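Local coordinates for phosphatidylglycerol lysyltransferase C-terminal domain-containing protein (Bacteroides thetaiotaomicron, PDB 2HQY), which is of unknown function but binds coenzyme A and is probably an acyltransferase-like protein related to phosphatidylglycerol lysyltransferases, at residues T43-A46 / F51-F54; V53-F56 / Q61-Y64; A75-L80 / F91-V96. All coordinates share one frame; numbering follows the deposited sequence.

Interaction 1: T43-A46 / F51-F54; sequences TQFA and FLVF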
ATOM      1  N   THR A  43       2.342   0.995  -6.580  1.00 13.22           N
ATOM      2  CA  THR A  43       3.488   1.323  -7.440  1.00 14.00           C
ATOM      3  C   THR A  43       4.370   0.117  -7.773  1.00 15.19           C
ATOM      4  O   THR A  43       4.749  -0.650  -6.876  1.00 14.28           O
ATOM      5  CB  THR A  43       4.287   2.447  -6.764  1.00 15.05           C
ATOM      6  OG1 THR A  43       3.367   3.533  -6.518  1.00 16.33           O
ATOM      7  CG2 THR A  43       5.471   2.910  -7.601  1.00 14.88           C
ATOM      8  N   GLN A  44       4.672  -0.034  -9.059  1.00 14.54           N
ATOM      9  CA  GLN A  44       5.599  -1.085  -9.514  1.00 15.24           C
ATOM     10  C   GLN A  44       6.712  -0.472 -10.365  1.00 15.48           C
ATOM     11  O   GLN A  44       6.579   0.658 -10.848  1.00 15.96           O
ATOM     12  CB  GLN A  44       4.818  -2.171 -10.272  1.00 15.02           C
ATOM     13  CG  GLN A  44       3.780  -2.840  -9.420  1.00 14.76           C
ATOM     14  CD  GLN A  44       2.969  -3.905 -10.176  1.00 16.35           C
ATOM     15  OE1 GLN A  44       2.746  -3.814 -11.380  1.00 16.83           O
ATOM     16  NE2 GLN A  44       2.490  -4.914  -9.428  1.00 18.99           N
ATOM     17  N   PHE A  45       7.809  -1.201 -10.537  1.00 15.52           N
ATOM     18  CA  PHE A  45       8.885  -0.763 -11.422  1.00 16.16           C
ATOM     19  C   PHE A  45       9.460  -1.950 -12.183  1.00 17.07           C
ATOM     20  O   PHE A  45       9.267  -3.118 -11.822  1.00 17.19           O
ATOM     21  CB  PHE A  45      10.017  -0.053 -10.661  1.00 15.73           C
ATOM     22  CG  PHE A  45      10.924  -0.990  -9.905  1.00 17.14           C
ATOM     23  CD1 PHE A  45      12.161  -1.374 -10.433  1.00 16.94           C
ATOM     24  CD2 PHE A  45      10.520  -1.518  -8.687  1.00 16.61           C
ATOM     25  CE1 PHE A  45      12.985  -2.252  -9.744  1.00 18.93           C
ATOM     26  CE2 PHE A  45      11.342  -2.403  -7.980  1.00 16.75           C
ATOM     27  CZ  PHE A  45      12.580  -2.770  -8.506  1.00 17.17           C
ATOM     28  N   ALA A  46      10.197  -1.614 -13.228  1.00 18.49           N
ATOM     29  CA  ALA A  46      10.973  -2.588 -13.969  1.00 20.18           C
ATOM     30  C   ALA A  46      12.158  -1.882 -14.589  1.00 21.32           C
ATOM     31  O   ALA A  46      12.115  -0.682 -14.847  1.00 21.11           O
ATOM     32  CB  ALA A  46      10.122  -3.261 -15.033  1.00 20.00           C
ATOM     33  N   PHE A  51      16.415   1.161 -19.325  1.00 22.83           N
ATOM     34  CA  PHE A  51      15.687   2.245 -18.657  1.00 20.20           C
ATOM     35  C   PHE A  51      15.012   1.733 -17.392  1.00 19.94           C
ATOM     36  O   PHE A  51      14.607   0.566 -17.322  1.00 20.40           O
ATOM     37  CB  PHE A  51      14.577   2.778 -19.543  1.00 20.14           C
ATOM     38  CG  PHE A  51      15.038   3.548 -20.742  1.00 17.60           C
ATOM     39  CD1 PHE A  51      15.102   4.940 -20.704  1.00 19.05           C
ATOM     40  CD2 PHE A  51      15.305   2.882 -21.943  1.00 18.18           C
ATOM     41  CE1 PHE A  51      15.461   5.691 -21.850  1.00 20.41           C
ATOM     42  CE2 PHE A  51      15.661   3.596 -23.091  1.00 19.03           C
ATOM     43  CZ  PHE A  51      15.742   5.014 -23.041  1.00 21.48           C
ATOM     44  N   LEU A  52      14.834   2.638 -16.437  1.00 17.95           N
ATOM     45  CA  LEU A  52      14.052   2.380 -15.234  1.00 17.29           C
ATOM     46  C   LEU A  52      12.653   2.915 -15.516  1.00 16.85           C
ATOM     47  O   LEU A  52      12.499   4.104 -15.839  1.00 18.00           O
ATOM     48  CB  LEU A  52      14.672   3.113 -14.048  1.00 16.71           C
ATOM     49  CG  LEU A  52      13.846   3.167 -12.760  1.00 16.70           C
ATOM     50  CD1 LEU A  52      13.499   1.772 -12.276  1.00 17.43           C
ATOM     51  CD2 LEU A  52      14.606   3.974 -11.698  1.00 17.22           C
ATOM     52  N   VAL A  53      11.643   2.069 -15.386  1.00 16.44           N
ATOM     53  CA  VAL A  53      10.248   2.484 -15.646  1.00 17.37           C
ATOM     54  C   VAL A  53       9.317   2.196 -14.465  1.00 17.74           C
ATOM     55  O   VAL A  53       9.505   1.210 -13.780  1.00 17.77           O
ATOM     56  CB  VAL A  53       9.739   1.814 -16.952  1.00 18.50           C
ATOM     57  CG1 VAL A  53      10.548   2.337 -18.162  1.00 17.90           C
ATOM     58  CG2 VAL A  53       9.891   0.289 -16.878  1.00 20.41           C
ATOM     59  N   PHE A  54       8.342   3.071 -14.212  1.00 17.96           N
ATOM     60  CA  PHE A  54       7.420   2.924 -13.068  1.00 17.69           C
ATOM     61  C   PHE A  54       6.004   2.857 -13.625  1.00 17.89           C
ATOM     62  O   PHE A  54       5.723   3.443 -14.683  1.00 18.80           O
ATOM     63  CB  PHE A  54       7.541   4.083 -12.085  1.00 17.66           C
ATOM     64  CG  PHE A  54       8.862   4.142 -11.362  1.00 16.93           C
ATOM     65  CD1 PHE A  54       9.086   3.359 -10.230  1.00 17.83           C
ATOM     66  CD2 PHE A  54       9.891   4.954 -11.834  1.00 18.71           C
ATOM     67  CE1 PHE A  54      10.330   3.399  -9.539  1.00 15.33           C
ATOM     68  CE2 PHE A  54      11.145   5.006 -11.158  1.00 15.16           C
ATOM     69  CZ  PHE A  54      11.361   4.223 -10.013  1.00 15.97           C
TER
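Ala46 and Val53 face each other as a hydrogen-bonded antiparallel pair, and their main chains supply both cross-strand hydrogen bonds. Val53 N gives to Ala46 O at 2.8 Å, nearly straight, with 171° at the hydrogen. Ala46 N gives to Val53 O at 3.0 Å and is somewhat more bent. A step along, Phe45 and Phe54 form the non-hydrogen-bonded pair, their CA atoms 4.3 Å apart. There weaker CA-H...O contacts take over: Phe45 CA lies 3.1 Å from Val53 O, and Phe54 CA approaches Gln44 O. Val53 O thus receives both an N-H and a CA-H from the facing strand.

The side chains sort onto two faces. On one, the closest approach of the aromatic pair is through the Phe45 methylene. Phe45 CG stands between its own backbone N and carbonyl carbon (chi1 76°), which swings the ring away from residues 51-54 and leaves CB to touch Phe54 CD1 at 3.6 Å. Leu52 turns its CG anti to the backbone N (chi1 169°), and its CD1 reaches Phe45 CD1 at 3.9 Å. Ile15 of helix 12-19 covers Phe45, Leu52 and Phe54 together. On the other face Ala46 CB meets Val53 CG2 at 4.0 Å, and that valine methyl also lies close to Ala46 O; Phe4 adjoins both residues.

Gln44 points away from residues 51-54, its NE2 hydrogen-bonded to Asp6 OD1 and to Asn200 OD1 of the second subunit. As a whole this is a beta hairpin, strands 44-48 and 51-58 joined by a short turn, in which the alternation of strand residues sets Phe45, Leu52 and Phe54 against helix 12-19 and Phe51 and Val53 against helix 73-87.

Interaction 2: V53-F56 / Q61-Y64; sequences VFKF and QLAY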
ATOM      1  N   VAL A  53      11.643   2.069 -15.386  1.00 16.44           N
ATOM      2  CA  VAL A  53      10.248   2.484 -15.646  1.00 17.37           C
ATOM      3  C   VAL A  53       9.317   2.196 -14.465  1.00 17.74           C
ATOM      4  O   VAL A  53       9.505   1.210 -13.780  1.00 17.77           O
ATOM      5  CB  VAL A  53       9.739   1.814 -16.952  1.00 18.50           C
ATOM      6  CG1 VAL A  53      10.548   2.337 -18.162  1.00 17.90           C
ATOM      7  CG2 VAL A  53       9.891   0.289 -16.878  1.00 20.41           C
ATOM      8  N   PHE A  54       8.342   3.071 -14.212  1.00 17.96           N
ATOM      9  CA  PHE A  54       7.420   2.924 -13.068  1.00 17.69           C
ATOM     10  C   PHE A  54       6.004   2.857 -13.625  1.00 17.89           C
ATOM     11  O   PHE A  54       5.723   3.443 -14.683  1.00 18.80           O
ATOM     12  CB  PHE A  54       7.541   4.083 -12.085  1.00 17.66           C
ATOM     13  CG  PHE A  54       8.862   4.142 -11.362  1.00 16.93           C
ATOM     14  CD1 PHE A  54       9.086   3.359 -10.230  1.00 17.83           C
ATOM     15  CD2 PHE A  54       9.891   4.954 -11.834  1.00 18.71           C
ATOM     16  CE1 PHE A  54      10.330   3.399  -9.539  1.00 15.33           C
ATOM     17  CE2 PHE A  54      11.145   5.006 -11.158  1.00 15.16           C
ATOM     18  CZ  PHE A  54      11.361   4.223 -10.013  1.00 15.97           C
ATOM     19  N   LYS A  55       5.146   2.108 -12.925  1.00 17.55           N
ATOM     20  CA  LYS A  55       3.732   1.904 -13.293  1.00 16.67           C
ATOM     21  C   LYS A  55       2.925   2.142 -12.014  1.00 17.35           C
ATOM     22  O   LYS A  55       3.282   1.581 -10.946  1.00 16.31           O
ATOM     23  CB  LYS A  55       3.554   0.489 -13.831  1.00 16.83           C
ATOM     24  CG  LYS A  55       2.133   0.018 -14.142  1.00 16.17           C
ATOM     25  CD  LYS A  55       2.224  -1.396 -14.708  1.00 17.80           C
ATOM     26  CE  LYS A  55       0.873  -1.947 -15.220  1.00 17.40           C
ATOM     27  NZ  LYS A  55       1.064  -3.351 -15.770  1.00 16.04           N
ATOM     28  N   PHE A  56       1.903   3.000 -12.128  1.00 16.74           N
ATOM     29  CA  PHE A  56       1.054   3.489 -11.012  1.00 17.89           C
ATOM     30  C   PHE A  56      -0.414   3.353 -11.379  1.00 17.07           C
ATOM     31  O   PHE A  56      -0.792   3.559 -12.540  1.00 16.19           O
ATOM     32  CB  PHE A  56       1.179   5.022 -10.763  1.00 18.23           C
ATOM     33  CG  PHE A  56       2.557   5.509 -10.582  1.00 19.85           C
ATOM     34  CD1 PHE A  56       3.126   5.576  -9.289  1.00 21.45           C
ATOM     35  CD2 PHE A  56       3.280   5.966 -11.671  1.00 19.47           C
ATOM     36  CE1 PHE A  56       4.450   6.055  -9.101  1.00 22.48           C
ATOM     37  CE2 PHE A  56       4.593   6.448 -11.500  1.00 23.38           C
ATOM     38  CZ  PHE A  56       5.186   6.487 -10.234  1.00 20.87           C
ATOM     39  N   GLN A  61      -7.051   5.717 -13.163  1.00 25.54           N
ATOM     40  CA  GLN A  61      -6.072   6.131 -14.150  1.00 24.73           C
ATOM     41  C   GLN A  61      -4.807   5.260 -14.059  1.00 23.28           C
ATOM     42  O   GLN A  61      -4.115   5.278 -13.022  1.00 23.93           O
ATOM     43  CB  GLN A  61      -5.706   7.611 -13.920  1.00 25.75           C
ATOM     44  CG  GLN A  61      -4.577   8.164 -14.835  1.00 29.02           C
ATOM     45  CD  GLN A  61      -5.013   8.342 -16.304  1.00 34.01           C
ATOM     46  OE1 GLN A  61      -4.508   7.656 -17.208  1.00 36.67           O
ATOM     47  NE2 GLN A  61      -5.951   9.259 -16.543  1.00 34.22           N
ATOM     48  N   LEU A  62      -4.518   4.490 -15.108  1.00 20.60           N
ATOM     49  CA  LEU A  62      -3.227   3.787 -15.202  1.00 18.90           C
ATOM     50  C   LEU A  62      -2.232   4.803 -15.719  1.00 18.28           C
ATOM     51  O   LEU A  62      -2.521   5.500 -16.710  1.00 16.35           O
ATOM     52  CB  LEU A  62      -3.297   2.619 -16.198  1.00 19.12           C
ATOM     53  CG  LEU A  62      -1.960   1.924 -16.548  1.00 19.21           C
ATOM     54  CD1 LEU A  62      -1.339   1.228 -15.333  1.00 18.18           C
ATOM     55  CD2 LEU A  62      -2.169   0.939 -17.671  1.00 19.69           C
ATOM     56  N   ALA A  63      -1.052   4.881 -15.095  1.00 17.65           N
ATOM     57  CA  ALA A  63      -0.046   5.812 -15.607  1.00 18.23           C
ATOM     58  C   ALA A  63       1.356   5.251 -15.459  1.00 17.97           C
ATOM     59  O   ALA A  63       1.604   4.416 -14.587  1.00 17.96           O
ATOM     60  CB  ALA A  63      -0.144   7.148 -14.905  1.00 19.01           C
ATOM     61  N   TYR A  64       2.250   5.703 -16.337  1.00 16.05           N
ATOM     62  CA  TYR A  64       3.674   5.323 -16.296  1.00 17.10           C
ATOM     63  C   TYR A  64       4.473   6.603 -16.105  1.00 17.98           C
ATOM     64  O   TYR A  64       3.996   7.682 -16.423  1.00 19.28           O
ATOM     65  CB  TYR A  64       4.074   4.626 -17.620  1.00 16.24           C
ATOM     66  CG  TYR A  64       3.258   3.362 -17.875  1.00 16.37           C
ATOM     67  CD1 TYR A  64       3.747   2.094 -17.516  1.00 15.39           C
ATOM     68  CD2 TYR A  64       1.979   3.433 -18.451  1.00 17.02           C
ATOM     69  CE1 TYR A  64       2.989   0.918 -17.753  1.00 15.48           C
ATOM     70  CE2 TYR A  64       1.219   2.260 -18.693  1.00 15.56           C
ATOM     71  CZ  TYR A  64       1.744   1.022 -18.325  1.00 15.74           C
ATOM     72  OH  TYR A  64       0.981  -0.102 -18.569  1.00 17.08           O
TER
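Lys55 lies alongside Tyr64, the two side chains pointing the same way, so that the aliphatic part of the lysine packs along the tyrosine. Lys55 CG comes within 3.8 Å of Tyr64 CE1, and farther out Lys55 CE is 3.8 Å from Tyr64 OH. With CG anti to the backbone N (chi1 174°) and every later torsion extended, the lysine chain runs straight enough to follow the tyrosine as far as CE. Leu62 CD1 flanks it as well, 3.9 Å from Lys55 CG.

Beneath these side chains, Phe56 and Ala63 form a hydrogen-bonded antiparallel pair, with Phe56 N to Ala63 O and Ala63 N to Phe56 O each at 2.9 Å. Ala63 O also sits at the edge of the Phe56 ring, 3.7 Å from Phe56 CD2. Lys55 and Tyr64 are the adjacent non-hydrogen-bonded pair, where Tyr64 CA approaches Phe54 O at 3.2 Å.

Helix 73-87 positions the polar ends: Lys55 NZ makes salt bridges with Asp83 and Glu87, and Tyr64 OH is hydrogen-bonded to Asp83. The ammonium of a buried lysine is thereby matched by two carboxylates, which probably stabilise its charge, while Asp83 ties lysine and tyrosine to one helix.

Interaction 3: A75-L80 / F91-V96; sequences AVLRKL and FCMLGV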
ATOM      1  N   ALA A  75      11.910   2.377 -28.548  1.00 21.66           N
ATOM      2  CA  ALA A  75      11.717   0.951 -28.282  1.00 21.75           C
ATOM      3  C   ALA A  75      11.059   0.748 -26.926  1.00 21.61           C
ATOM      4  O   ALA A  75      10.184  -0.104 -26.773  1.00 21.55           O
ATOM      5  CB  ALA A  75      13.032   0.200 -28.333  1.00 22.16           C
ATOM      6  N   VAL A  76      11.477   1.526 -25.931  1.00 21.48           N
ATOM      7  CA  VAL A  76      10.955   1.298 -24.583  1.00 22.04           C
ATOM      8  C   VAL A  76       9.502   1.771 -24.470  1.00 21.98           C
ATOM      9  O   VAL A  76       8.656   1.088 -23.849  1.00 22.05           O
ATOM     10  CB  VAL A  76      11.895   1.886 -23.489  1.00 22.20           C
ATOM     11  CG1 VAL A  76      11.824   3.398 -23.443  1.00 22.95           C
ATOM     12  CG2 VAL A  76      11.569   1.276 -22.134  1.00 23.78           C
ATOM     13  N   LEU A  77       9.205   2.905 -25.105  1.00 21.55           N
ATOM     14  CA  LEU A  77       7.830   3.401 -25.201  1.00 21.83           C
ATOM     15  C   LEU A  77       6.892   2.427 -25.881  1.00 22.33           C
ATOM     16  O   LEU A  77       5.770   2.250 -25.436  1.00 22.02           O
ATOM     17  CB  LEU A  77       7.769   4.769 -25.877  1.00 21.93           C
ATOM     18  CG  LEU A  77       8.394   5.906 -25.067  1.00 22.70           C
ATOM     19  CD1 LEU A  77       8.131   7.224 -25.780  1.00 26.38           C
ATOM     20  CD2 LEU A  77       7.924   5.941 -23.605  1.00 25.60           C
ATOM     21  N   ARG A  78       7.356   1.791 -26.957  1.00 21.51           N
ATOM     22  CA  ARG A  78       6.595   0.717 -27.598  1.00 22.30           C
ATOM     23  C   ARG A  78       6.227  -0.397 -26.606  1.00 21.81           C
ATOM     24  O   ARG A  78       5.088  -0.864 -26.592  1.00 21.87           O
ATOM     25  CB  ARG A  78       7.371   0.158 -28.812  1.00 22.16           C
ATOM     26  CG  ARG A  78       6.662  -0.979 -29.549  1.00 24.69           C
ATOM     27  CD  ARG A  78       7.298  -1.241 -30.936  1.00 24.03           C
ATOM     28  N   LYS A  79       7.191  -0.828 -25.798  1.00 20.85           N
ATOM     29  CA  LYS A  79       6.934  -1.850 -24.788  1.00 21.59           C
ATOM     30  C   LYS A  79       5.905  -1.393 -23.733  1.00 20.39           C
ATOM     31  O   LYS A  79       5.036  -2.183 -23.305  1.00 20.21           O
ATOM     32  CB  LYS A  79       8.247  -2.309 -24.145  1.00 21.58           C
ATOM     33  CG  LYS A  79       8.755  -3.627 -24.717  1.00 24.94           C
ATOM     34  CD  LYS A  79      10.134  -3.991 -24.182  1.00 28.69           C
ATOM     35  CE  LYS A  79      11.168  -3.956 -25.300  1.00 31.88           C
ATOM     36  NZ  LYS A  79      12.216  -5.010 -25.114  1.00 33.29           N
ATOM     37  N   LEU A  80       5.992  -0.127 -23.324  1.00 19.67           N
ATOM     38  CA  LEU A  80       5.047   0.427 -22.334  1.00 19.55           C
ATOM     39  C   LEU A  80       3.630   0.569 -22.915  1.00 19.54           C
ATOM     40  O   LEU A  80       2.642   0.286 -22.234  1.00 18.49           O
ATOM     41  CB  LEU A  80       5.532   1.775 -21.787  1.00 18.94           C
ATOM     42  CG  LEU A  80       6.844   1.768 -20.992  1.00 18.99           C
ATOM     43  CD1 LEU A  80       7.288   3.182 -20.702  1.00 21.36           C
ATOM     44  CD2 LEU A  80       6.700   0.952 -19.677  1.00 18.98           C
ATOM     45  N   PHE A  91      -2.439   4.629 -23.093  1.00 20.15           N
ATOM     46  CA  PHE A  91      -1.118   4.888 -22.523  1.00 19.89           C
ATOM     47  C   PHE A  91      -0.997   6.374 -22.164  1.00 19.93           C
ATOM     48  O   PHE A  91      -1.193   7.258 -23.025  1.00 18.85           O
ATOM     49  CB  PHE A  91      -0.009   4.466 -23.494  1.00 19.59           C
ATOM     50  CG  PHE A  91       1.378   4.775 -23.006  1.00 18.25           C
ATOM     51  CD1 PHE A  91       1.928   4.074 -21.930  1.00 19.57           C
ATOM     52  CD2 PHE A  91       2.145   5.765 -23.623  1.00 18.10           C
ATOM     53  CE1 PHE A  91       3.225   4.361 -21.479  1.00 20.79           C
ATOM     54  CE2 PHE A  91       3.445   6.064 -23.196  1.00 19.41           C
ATOM     55  CZ  PHE A  91       4.003   5.361 -22.119  1.00 19.24           C
ATOM     56  N   CYS A  92      -0.684   6.635 -20.892  1.00 18.97           N
ATOM     57  CA  CYS A  92      -0.447   7.984 -20.390  1.00 19.02           C
ATOM     58  C   CYS A  92       0.786   7.949 -19.516  1.00 19.28           C
ATOM     59  O   CYS A  92       0.946   7.027 -18.679  1.00 18.14           O
ATOM     60  CB  CYS A  92      -1.624   8.491 -19.554  1.00 20.77           C
ATOM     61  SG  CYS A  92      -3.120   8.826 -20.507  1.00 26.32           S
ATOM     62  N   MET A  93       1.635   8.956 -19.704  1.00 19.11           N
ATOM     63  CA  MET A  93       2.857   9.117 -18.909  1.00 20.48           C
ATOM     64  C   MET A  93       2.768  10.366 -18.087  1.00 22.65           C
ATOM     65  O   MET A  93       2.195  11.375 -18.538  1.00 23.32           O
ATOM     66  CB  MET A  93       4.089   9.250 -19.804  1.00 20.72           C
ATOM     67  CG  MET A  93       4.811   7.987 -20.123  1.00 21.59           C
ATOM     68  SD  MET A  93       6.247   8.313 -21.193  1.00 16.44           S
ATOM     69  CE  MET A  93       5.564   9.282 -22.532  1.00 23.82           C
ATOM     70  N   LEU A  94       3.360  10.293 -16.889  1.00 24.36           N
ATOM     71  CA  LEU A  94       3.436  11.408 -15.937  1.00 26.45           C
ATOM     72  C   LEU A  94       4.873  11.915 -15.781  1.00 27.51           C
ATOM     73  O   LEU A  94       5.836  11.253 -16.228  1.00 28.48           O
ATOM     74  CB  LEU A  94       2.901  10.976 -14.585  1.00 26.57           C
ATOM     75  CG  LEU A  94       1.444  10.559 -14.488  1.00 27.52           C
ATOM     76  CD1 LEU A  94       1.126  10.174 -13.051  1.00 30.75           C
ATOM     77  CD2 LEU A  94       0.493  11.650 -14.963  1.00 30.01           C
ATOM     78  N   GLY A  95       5.008  13.115 -15.195  1.00 28.81           N
ATOM     79  CA  GLY A  95       6.321  13.702 -14.846  1.00 28.93           C
ATOM     80  C   GLY A  95       7.167  14.068 -16.040  1.00 30.27           C
ATOM     81  O   GLY A  95       8.409  14.142 -15.963  1.00 30.68           O
ATOM     82  N   VAL A  96       6.498  14.303 -17.161  1.00 29.89           N
ATOM     83  CA  VAL A  96       7.175  14.714 -18.363  1.00 30.75           C
ATOM     84  C   VAL A  96       7.492  16.190 -18.161  1.00 31.62           C
ATOM     85  O   VAL A  96       6.596  17.046 -18.159  1.00 31.30           O
ATOM     86  CB  VAL A  96       6.293  14.474 -19.594  1.00 29.71           C
ATOM     87  CG1 VAL A  96       7.000  14.901 -20.879  1.00 29.80           C
ATOM     88  CG2 VAL A  96       5.880  13.005 -19.641  1.00 29.64           C
TER
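Leu80 and Phe91 make the main apolar contact between helix 73-87 and the residues leading into strand 92-96. Leu80 CB lies 3.5 Å from Phe91 CE1 and 3.9 Å from Phe91 CZ, so a methylene close to the helix backbone, more than the leucine's tip, bears against the ring. The tip adds a looser touch, Leu80 CD1 to Phe91 CZ at 4.2 Å. Phe91 can present this end of its ring because its CG stands anti to the backbone N (chi1 177°), which extends the ring toward the helix.

About one turn back, Leu77 makes the second apolar contact, and the thioether takes part in it. Leu77 CD2 is 3.8 Å from Met93 SD, the two side chains crossing at about a right angle, and the same methyl lies 4.2 Å from Phe91 CZ. Leu104 of helix 98-107 touches both Leu77 and Met93.

Covalent bonding enters only at the margin: Cys92, between Phe91 and Met93, takes no part in the contact with the helix and forms a disulfide with Cys294.

Helix 73-87 connects the neighbouring parallel strands 61-69 and 92-96, and here its buried side packs on the start of the second. Between residues 75-80 and 91-96 no hydrogen bond forms, so the attachment is apolar, resting on dispersion and the exclusion of water; polar ties of the helix to the sheet lie farther along, at Asp83 and Glu87.

In the fold
Interactions 1 and 2 share strand 51-58, with Val53 and Phe54 in both, and their centres lie 8 Å apart; Gln44 N to Lys55 O, at 2.8 Å, is a probable hydrogen bond continuing the first hairpin. Strand 61-69 of interaction 2 pairs in parallel with strand 92-96 of interaction 3, centres 9 Å apart, by way of the probable bonds Tyr64 O to Leu94 N (2.7 Å) and Tyr64 N to Cys92 O (3.0 Å). Val76 and Leu80 reach Phe51 and Val53, so that the helix of interaction 3 also packs on the hairpin of interaction 1, centres 11 Å apart. All three lie away from the coenzyme A pocket.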